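Local coordinates for glucose-6-phosphate dehydrogenase (Trypanosoma cruzi, PDB 5AQ1), which catalyses the NADP-dependent oxidation of glucose 6-phosphate, the entry step of the pentose phosphate pathway, and so supplies NADPH for redox balance, at residues B[156-159]-B[160-164]; B[475-479]-B[480-484]. One frame throughout, in Å; residues are numbered along the deposited sequence.

Both contacts are local, made between side chains and backbone groups a few residues apart, and they lie in different parts of the chain. Contact 1 is a run of ordinary helical turns in helix 155-165 of the NAD-binding region; contact 2 is the end of helix 460-479 and the loop that follows it, in the C-terminal region. Their centres are 36 Å apart, with nearest atoms about 18 Å apart, so they do not touch. Contact 1 is the one near a cofactor, the side chain of Val158 being about 8 Å from bound NADPH. No residue of either contact belongs to the glucose 6-phosphate pocket.

Contact 1: B[156-159]-B[160-164]; sequences VGVC and RGLSK
Val156 and Arg160, one helical turn apart, extend alongside each other in the same direction. The arginine CB starts near the carbonyl oxygens of Val156 and Gly157. Its CG then lies 3.5 Å from Val156 O, the same oxygen that accepts the Arg160 N-H at 2.9 Å. CD passes a little farther from that carbonyl, and the extended chain then brings the guanidinium level with the valine. There CG1 of Val156 sits over one face of the group, toward its rim, 3.7 Å from Arg160 NE and close to CZ and NH2 as well. That methyl is set anti to the valine's own backbone N (chi1 177°), which turns it along the helix toward the next turn. A long, flexible arginine suits this exposed side: the aliphatic stem passes the Val156 carbonyl, the flat guanidinium end lies against the valine methyl, and Leu200 touches the side chain from a loop.

The buried side repeats the i to i+4 spacing with apolar groups. Val158 CG1 meets Leu162 CD1 at 3.9 Å, and Leu162 reaches on to Phe146 and Leu148 of strand 143-148 and to Phe121 and Leu124 of helix 118-134. Gly161 N donates to Gly157 O at 3.1 Å, and Leu162 N to Val158 O at 3.0 Å. Ser163 N continues the series on Cys159 O, while its hydroxyl is hydrogen-bonded to Leu200 O. The helix is thus amphipathic, with Val158, Cys159 and Leu162 turned inward, and it forms the crossover of a right-handed beta-alpha-beta unit between parallel strands 143-148 and 175-179, as in the Rossmann-like fold of dinucleotide-binding dehydrogenases.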
ATOM      1  N   VAL B 156      15.493  39.934  26.905  1.00 45.97           N
ATOM      2  CA  VAL B 156      14.454  39.898  27.938  1.00 45.31           C
ATOM      3  C   VAL B 156      14.136  41.301  28.455  1.00 45.33           C
ATOM      4  O   VAL B 156      12.969  41.635  28.662  1.00 45.22           O
ATOM      5  CB  VAL B 156      14.847  38.974  29.115  1.00 46.06           C
ATOM      6  CG1 VAL B 156      13.788  39.010  30.208  1.00 46.77           C
ATOM      7  CG2 VAL B 156      15.046  37.538  28.632  1.00 44.89           C
ATOM      8  N   GLY B 157      15.173  42.114  28.652  1.00 45.25           N
ATOM      9  CA  GLY B 157      15.012  43.507  29.080  1.00 45.08           C
ATOM     10  C   GLY B 157      14.169  44.331  28.124  1.00 44.99           C
ATOM     11  O   GLY B 157      13.347  45.142  28.554  1.00 46.29           O
ATOM     12  N   VAL B 158      14.363  44.113  26.826  1.00 43.73           N
ATOM     13  CA  VAL B 158      13.592  44.812  25.798  1.00 43.71           C
ATOM     14  C   VAL B 158      12.145  44.346  25.789  1.00 42.12           C
ATOM     15  O   VAL B 158      11.234  45.158  25.643  1.00 42.16           O
ATOM     16  CB  VAL B 158      14.205  44.613  24.398  1.00 44.61           C
ATOM     17  CG1 VAL B 158      13.291  45.171  23.314  1.00 44.98           C
ATOM     18  CG2 VAL B 158      15.557  45.297  24.327  1.00 46.24           C
ATOM     19  N   CYS B 159      11.938  43.041  25.936  1.00 40.98           N
ATOM     20  CA  CYS B 159      10.594  42.484  26.029  1.00 40.44           C
ATOM     21  C   CYS B 159       9.839  43.032  27.247  1.00 42.34           C
ATOM     22  O   CYS B 159       8.648  43.321  27.162  1.00 42.78           O
ATOM     23  CB  CYS B 159      10.651  40.953  26.080  1.00 39.19           C
ATOM     24  SG  CYS B 159      11.192  40.179  24.534  1.00 37.47           S
ATOM     25  N   ARG B 160      10.536  43.187  28.372  1.00 44.09           N
ATOM     26  CA  ARG B 160       9.923  43.736  29.583  1.00 46.92           C
ATOM     27  C   ARG B 160       9.536  45.204  29.419  1.00 47.19           C
ATOM     28  O   ARG B 160       8.457  45.610  29.838  1.00 47.65           O
ATOM     29  CB  ARG B 160      10.848  43.568  30.793  1.00 49.51           C
ATOM     30  CG  ARG B 160      10.832  42.161  31.359  1.00 51.80           C
ATOM     31  CD  ARG B 160      11.780  41.990  32.533  1.00 54.80           C
ATOM     32  NE  ARG B 160      11.859  40.581  32.922  1.00 57.88           N
ATOM     33  CZ  ARG B 160      12.816  40.040  33.673  1.00 61.63           C
ATOM     34  NH1 ARG B 160      13.816  40.780  34.148  1.00 63.26           N
ATOM     35  NH2 ARG B 160      12.776  38.739  33.950  1.00 62.25           N
ATOM     36  N   GLY B 161      10.424  45.989  28.815  1.00 47.21           N
ATOM     37  CA  GLY B 161      10.168  47.407  28.560  1.00 47.89           C
ATOM     38  C   GLY B 161       8.999  47.632  27.619  1.00 47.80           C
ATOM     39  O   GLY B 161       8.151  48.488  27.869  1.00 49.73           O
ATOM     40  N   LEU B 162       8.957  46.859  26.534  1.00 45.91           N
ATOM     41  CA  LEU B 162       7.866  46.939  25.561  1.00 45.04           C
ATOM     42  C   LEU B 162       6.532  46.540  26.184  1.00 46.14           C
ATOM     43  O   LEU B 162       5.531  47.231  26.004  1.00 48.50           O
ATOM     44  CB  LEU B 162       8.147  46.040  24.347  1.00 43.39           C
ATOM     45  CG  LEU B 162       9.228  46.510  23.372  1.00 42.96           C
ATOM     46  CD1 LEU B 162       9.532  45.417  22.366  1.00 40.77           C
ATOM     47  CD2 LEU B 162       8.813  47.797  22.670  1.00 43.74           C
ATOM     48  N   SER B 163       6.531  45.420  26.905  1.00 45.29           N
ATOM     49  CA  SER B 163       5.328  44.914  27.569  1.00 45.36           C
ATOM     50  C   SER B 163       4.788  45.923  28.573  1.00 47.40           C
ATOM     51  O   SER B 163       3.585  46.159  28.644  1.00 48.95           O
ATOM     52  CB  SER B 163       5.629  43.595  28.284  1.00 45.43           C
ATOM     53  OG  SER B 163       4.450  43.019  28.813  1.00 45.93           O
ATOM     54  N   LYS B 164       5.696  46.526  29.330  1.00 49.35           N
ATOM     55  CA  LYS B 164       5.330  47.435  30.403  1.00 51.93           C
ATOM     56  C   LYS B 164       4.820  48.781  29.888  1.00 52.92           C
ATOM     57  O   LYS B 164       3.849  49.311  30.426  1.00 53.50           O
ATOM     58  CB  LYS B 164       6.533  47.648  31.332  1.00 54.38           C
ATOM     59  CG  LYS B 164       6.241  48.444  32.597  1.00 59.37           C
ATOM     60  CD  LYS B 164       7.526  48.876  33.289  1.00 62.89           C
ATOM     61  CE  LYS B 164       7.255  49.835  34.441  1.00 65.76           C
ATOM     62  NZ  LYS B 164       6.808  49.132  35.677  1.00 67.32           N
TER

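Contact 2: B[475-479]-B[480-484]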
ATOM      1  N   HIS B 475      25.688  18.544  24.903  1.00 43.95           N
ATOM      2  CA  HIS B 475      26.355  18.493  26.205  1.00 46.22           C
ATOM      3  C   HIS B 475      27.552  17.541  26.189  1.00 47.12           C
ATOM      4  O   HIS B 475      28.588  17.834  26.789  1.00 49.58           O
ATOM      5  CB  HIS B 475      25.381  18.113  27.327  1.00 45.92           C
ATOM      6  CG  HIS B 475      24.427  19.207  27.696  1.00 45.52           C
ATOM      7  ND1 HIS B 475      23.375  19.013  28.566  1.00 45.76           N
ATOM      8  CD2 HIS B 475      24.356  20.503  27.307  1.00 45.19           C
ATOM      9  CE1 HIS B 475      22.704  20.142  28.703  1.00 45.26           C
ATOM     10  NE2 HIS B 475      23.277  21.062  27.948  1.00 44.82           N
ATOM     11  N   ALA B 476      27.415  16.415  25.492  1.00 45.53           N
ATOM     12  CA  ALA B 476      28.528  15.487  25.306  1.00 45.92           C
ATOM     13  C   ALA B 476      29.696  16.163  24.583  1.00 45.43           C
ATOM     14  O   ALA B 476      30.848  16.031  24.998  1.00 46.41           O
ATOM     15  CB  ALA B 476      28.074  14.257  24.538  1.00 44.89           C
ATOM     16  N   ILE B 477      29.388  16.899  23.517  1.00 44.23           N
ATOM     17  CA  ILE B 477      30.405  17.615  22.737  1.00 45.15           C
ATOM     18  C   ILE B 477      31.147  18.658  23.581  1.00 46.62           C
ATOM     19  O   ILE B 477      32.368  18.793  23.469  1.00 48.14           O
ATOM     20  CB  ILE B 477      29.789  18.306  21.497  1.00 43.38           C
ATOM     21  CG1 ILE B 477      29.307  17.261  20.492  1.00 41.87           C
ATOM     22  CG2 ILE B 477      30.798  19.229  20.822  1.00 43.59           C
ATOM     23  CD1 ILE B 477      28.290  17.796  19.510  1.00 40.66           C
ATOM     24  N   ASP B 478      30.414  19.392  24.414  1.00 47.12           N
ATOM     25  CA  ASP B 478      31.027  20.386  25.298  1.00 49.06           C
ATOM     26  C   ASP B 478      31.951  19.750  26.344  1.00 51.42           C
ATOM     27  O   ASP B 478      32.975  20.333  26.693  1.00 55.15           O
ATOM     28  CB  ASP B 478      29.956  21.245  25.983  1.00 48.28           C
ATOM     29  CG  ASP B 478      29.271  22.211  25.022  1.00 47.42           C
ATOM     30  OD1 ASP B 478      29.803  22.445  23.914  1.00 46.95           O
ATOM     31  OD2 ASP B 478      28.201  22.748  25.379  1.00 46.49           O
ATOM     32  N   ARG B 479      31.602  18.558  26.826  1.00 51.50           N
ATOM     33  CA  ARG B 479      32.455  17.825  27.772  1.00 53.66           C
ATOM     34  C   ARG B 479      33.691  17.207  27.113  1.00 53.63           C
ATOM     35  O   ARG B 479      34.580  16.722  27.806  1.00 54.29           O
ATOM     36  CB  ARG B 479      31.658  16.734  28.497  1.00 54.23           C
ATOM     37  CG  ARG B 479      30.713  17.262  29.568  1.00 54.95           C
ATOM     38  CD  ARG B 479      30.147  16.137  30.427  1.00 55.72           C
ATOM     39  NE  ARG B 479      29.690  14.998  29.627  1.00 54.95           N
ATOM     40  CZ  ARG B 479      28.446  14.814  29.181  1.00 53.18           C
ATOM     41  NH1 ARG B 479      27.485  15.688  29.454  1.00 52.74           N
ATOM     42  NH2 ARG B 479      28.160  13.740  28.455  1.00 51.77           N
ATOM     43  N   GLY B 480      33.746  17.230  25.784  1.00 53.80           N
ATOM     44  CA  GLY B 480      34.924  16.788  25.042  1.00 55.50           C
ATOM     45  C   GLY B 480      34.918  15.293  24.791  1.00 57.03           C
ATOM     46  O   GLY B 480      35.978  14.674  24.693  1.00 59.68           O
ATOM     47  N   GLU B 481      33.725  14.715  24.665  1.00 55.41           N
ATOM     48  CA  GLU B 481      33.570  13.266  24.548  1.00 55.56           C
ATOM     49  C   GLU B 481      33.343  12.794  23.118  1.00 54.06           C
ATOM     50  O   GLU B 481      33.320  11.591  22.868  1.00 54.48           O
ATOM     51  CB  GLU B 481      32.410  12.796  25.421  1.00 55.55           C
ATOM     52  CG  GLU B 481      32.614  13.072  26.902  1.00 58.54           C
ATOM     53  CD  GLU B 481      31.405  12.716  27.744  1.00 57.94           C
ATOM     54  OE1 GLU B 481      30.466  12.084  27.217  1.00 56.91           O
ATOM     55  OE2 GLU B 481      31.393  13.074  28.940  1.00 57.58           O
ATOM     56  N   VAL B 482      33.183  13.732  22.188  1.00 53.42           N
ATOM     57  CA  VAL B 482      32.961  13.403  20.782  1.00 52.27           C
ATOM     58  C   VAL B 482      34.127  13.927  19.942  1.00 52.90           C
ATOM     59  O   VAL B 482      34.463  15.108  20.005  1.00 52.25           O
ATOM     60  CB  VAL B 482      31.641  14.015  20.272  1.00 51.40           C
ATOM     61  CG1 VAL B 482      31.277  13.442  18.913  1.00 49.75           C
ATOM     62  CG2 VAL B 482      30.518  13.761  21.271  1.00 51.74           C
ATOM     63  N   LYS B 483      34.741  13.042  19.162  1.00 54.18           N
ATOM     64  CA  LYS B 483      35.896  13.407  18.338  1.00 56.53           C
ATOM     65  C   LYS B 483      35.500  14.383  17.227  1.00 53.85           C
ATOM     66  O   LYS B 483      34.432  14.254  16.623  1.00 51.72           O
ATOM     67  CB  LYS B 483      36.547  12.151  17.742  1.00 59.52           C
ATOM     68  CG  LYS B 483      37.694  12.439  16.778  1.00 64.17           C
ATOM     69  CD  LYS B 483      38.438  11.197  16.292  1.00 67.69           C
ATOM     70  CE  LYS B 483      39.938  11.434  16.250  1.00 70.34           C
ATOM     71  NZ  LYS B 483      40.606  10.592  15.219  1.00 70.93           N
ATOM     72  N   VAL B 484      36.367  15.362  16.977  1.00 53.01           N
ATOM     73  CA  VAL B 484      36.154  16.358  15.929  1.00 50.50           C
ATOM     74  C   VAL B 484      37.286  16.243  14.920  1.00 49.66           C
ATOM     75  O   VAL B 484      38.456  16.377  15.272  1.00 49.58           O
ATOM     76  CB  VAL B 484      36.129  17.787  16.499  1.00 50.81           C
ATOM     77  CG1 VAL B 484      35.805  18.794  15.404  1.00 50.69           C
ATOM     78  CG2 VAL B 484      35.115  17.891  17.630  1.00 50.67           C
TER
HETATM   79  O   HOH W   1      33.761  16.684  22.142  1.00 41.94           O
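The guanidinium of Arg479 is met at its edge by the carboxylate of Glu481, while one face lies over the helix it grew from, with His475 O and Ala476 CA both 3.6 Å from its plane and toward the rim. The grip is side-on, through two nitrogens. NE donates to Glu481 OE2 at 2.7 Å in a nearly straight bond, and NH2 donates to Glu481 OE1 at 3.1 Å. Both oxygens lie near the guanidinium plane, yet the nitrogens approach them from above the carboxylate plane, because the two flat groups are 56° apart. A bend at chi3 of Arg479 (-45°) folds the chain back so that NE can face the acid. Two bonds should limit rotation of either group, and the opposite charges suit this exposed surface.

Behind the salt bridge the helix ends in a Schellman motif. Glu481 N bonds back to Ala476 O at 3.2 Å, and Gly480 N reaches Ile477 O at 3.1 Å from well above the carbonyl plane. Gly480 adopts positive phi (86°), a conformation that a residue without CB takes up easily. A water extends the closure, donating to Ile477 O and accepting from Val482 N.

Once the chain has turned, Val482 packs back on the last turn: its CG2 lies 3.8 Å from Ile477 CG1 and also meets the small Ala476 CB. Branched apolar residues fit here, since Ile477 and Val482 both rest on Leu315 of strand 313-319, and Val482 on Cys313 too. Asp478 is salt-bridged to Arg267 of helix 264-282. The loop so formed leads from helix 460-479 into strand 484-488, which runs parallel beside 313-319 at the edge of the mixed sheet within this chain.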